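Local coordinates for fiber protein (Duck adenovirus 1, PDB 6ITX) that forms the fiber of the virion, whose C-terminal head, the part modelled here, probably binds a host receptor during attachment, at residues Ile141-Ala145 with Gly146-Thr150. Numbering follows the deposited sequence.
Sequences IKATA and GYWFT
Trp148 folds back along the strand it has just left, laying its six-membered ring beside Ala143. Trp148 CB sits 3.4 Å from Ala145 O and close to Thr144 O as well, packed against the backbone of the turn. Farther out, the six-membered ring reaches the strand: Trp148 CE3 and then Trp148 CZ3 approach Ala143 CB, CZ3 to 3.6 Å, an apolar touch that meets the indole obliquely. The pyrrole side leans the other way, with CD1 over one face of the Phe149 ring. Beyond these neighbours, Phe279 lies nearly parallel to the indole, Phe278 meets it edge-to-face, and Val122 of strand 118-131 touches both Ala143 and Trp148, so the indole is buried among aromatic and aliphatic groups.

The chain reverses through a backbone bond: Trp148 N donates to Ala145 O over 2.9 Å, with the N-H coming from well above the carbonyl plane. Thr144, just before the turn, adds weak links: with chi1 at 62°, Thr144 OG1 is swung between its own N and carbonyl carbon, where it accepts a weak bond from Tyr147 N at 3.4 Å, and Tyr147 N also makes a weak bond to Thr144 O. Thr144 OG1 lies in the plane of the Tyr147 ring, at its edge, 3.2 Å from Tyr147 CD2. Past the bend, a water lies within hydrogen-bonding distance of Ala145 O, Phe149 O and Thr150 OG1, linking the turn to the segment that follows.

Taken together, this is a type I beta turn from Ala145 to Trp148, leading out of strand 134-144 in the beta-rich fiber head and returning an aromatic side chain to the buried side of the sheet.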
loop_
_atom_site.group_PDB
_atom_site.type_symbol
_atom_site.label_atom_id
_atom_site.label_comp_id
_atom_site.label_asym_id
_atom_site.label_seq_id
_atom_site.Cartn_x
_atom_site.Cartn_y
_atom_site.Cartn_z
ATOM N N ILE A 141 -4.228 -16.239 -3.398
ATOM C CA ILE A 141 -3.717 -17.607 -3.381
ATOM C C ILE A 141 -4.624 -18.468 -2.516
ATOM O O ILE A 141 -5.025 -18.050 -1.424
ATOM C CB ILE A 141 -2.267 -17.663 -2.857
ATOM C CG1 ILE A 141 -1.361 -16.825 -3.755
ATOM C CG2 ILE A 141 -1.754 -19.130 -2.764
ATOM C CD1 ILE A 141 -1.299 -17.387 -5.151
ATOM N N LYS A 142 -4.942 -19.675 -2.999
ATOM C CA LYS A 142 -5.689 -20.662 -2.226
ATOM C C LYS A 142 -4.895 -21.955 -2.166
ATOM O O LYS A 142 -4.383 -22.411 -3.192
ATOM C CB LYS A 142 -7.055 -20.933 -2.840
ATOM C CG LYS A 142 -7.897 -21.860 -2.002
ATOM C CD LYS A 142 -9.309 -21.890 -2.527
ATOM C CE LYS A 142 -10.070 -23.105 -2.029
ATOM N NZ LYS A 142 -11.441 -23.075 -2.648
ATOM N N ALA A 143 -4.811 -22.556 -0.982
ATOM C CA ALA A 143 -4.012 -23.762 -0.826
ATOM C C ALA A 143 -4.717 -24.796 0.053
ATOM O O ALA A 143 -5.578 -24.473 0.879
ATOM C CB ALA A 143 -2.640 -23.429 -0.242
ATOM N N THR A 144 -4.337 -26.062 -0.138
ATOM C CA THR A 144 -4.799 -27.157 0.704
ATOM C C THR A 144 -3.608 -27.922 1.261
ATOM O O THR A 144 -2.554 -28.020 0.628
ATOM C CB THR A 144 -5.713 -28.137 -0.059
ATOM O OG1 THR A 144 -4.989 -28.740 -1.138
ATOM C CG2 THR A 144 -6.943 -27.435 -0.601
ATOM N N ALA A 145 -3.788 -28.481 2.455
ATOM C CA ALA A 145 -2.719 -29.287 3.038
ATOM C C ALA A 145 -2.435 -30.517 2.187
ATOM O O ALA A 145 -1.278 -30.967 2.104
ATOM C CB ALA A 145 -3.078 -29.692 4.466
ATOM N N GLY A 146 -3.471 -31.051 1.531
ATOM C CA GLY A 146 -3.285 -32.237 0.708
ATOM C C GLY A 146 -2.272 -32.006 -0.389
ATOM O O GLY A 146 -1.447 -32.875 -0.683
ATOM N N TYR A 147 -2.296 -30.811 -0.979
ATOM C CA TYR A 147 -1.341 -30.433 -2.001
ATOM C C TYR A 147 -0.163 -29.656 -1.435
ATOM O O TYR A 147 0.572 -29.009 -2.193
ATOM C CB TYR A 147 -2.051 -29.637 -3.081
ATOM C CG TYR A 147 -2.920 -30.512 -3.919
ATOM C CD1 TYR A 147 -2.363 -31.390 -4.852
ATOM C CD2 TYR A 147 -4.299 -30.489 -3.774
ATOM C CE1 TYR A 147 -3.161 -32.200 -5.628
ATOM C CE2 TYR A 147 -5.106 -31.296 -4.540
ATOM C CZ TYR A 147 -4.537 -32.151 -5.465
ATOM O OH TYR A 147 -5.358 -32.948 -6.224
ATOM N N TRP A 148 0.021 -29.696 -0.128
ATOM C CA TRP A 148 1.186 -29.116 0.510
ATOM C C TRP A 148 2.108 -30.244 0.924
ATOM O O TRP A 148 1.699 -31.399 1.019
ATOM C CB TRP A 148 0.787 -28.286 1.732
ATOM C CG TRP A 148 1.685 -27.143 1.999
ATOM C CD1 TRP A 148 2.770 -27.120 2.833
ATOM C CD2 TRP A 148 1.577 -25.830 1.439
ATOM N NE1 TRP A 148 3.347 -25.879 2.811
ATOM C CE2 TRP A 148 2.638 -25.068 1.963
ATOM C CE3 TRP A 148 0.682 -25.222 0.546
ATOM C CZ2 TRP A 148 2.830 -23.735 1.628
ATOM C CZ3 TRP A 148 0.881 -23.896 0.211
ATOM C CH2 TRP A 148 1.948 -23.170 0.754
ATOM N N PHE A 149 3.367 -29.907 1.171
ATOM C CA PHE A 149 4.287 -30.946 1.575
ATOM C C PHE A 149 3.844 -31.481 2.925
ATOM O O PHE A 149 2.873 -30.999 3.516
ATOM C CB PHE A 149 5.724 -30.414 1.594
ATOM C CG PHE A 149 5.944 -29.246 2.522
ATOM C CD1 PHE A 149 6.025 -29.432 3.906
ATOM C CD2 PHE A 149 6.107 -27.966 2.008
ATOM C CE1 PHE A 149 6.240 -28.369 4.753
ATOM C CE2 PHE A 149 6.329 -26.889 2.855
ATOM C CZ PHE A 149 6.384 -27.087 4.230
ATOM N N THR A 150 4.565 -32.488 3.421
ATOM C CA THR A 150 4.245 -33.119 4.698
ATOM C C THR A 150 5.498 -33.200 5.552
ATOM O O THR A 150 6.573 -33.504 5.042
ATOM C CB THR A 150 3.645 -34.526 4.491
ATOM O OG1 THR A 150 2.555 -34.455 3.558
ATOM C CG2 THR A 150 3.126 -35.109 5.819
HETATM O O HOH W 1 0.524 -32.406 3.365
#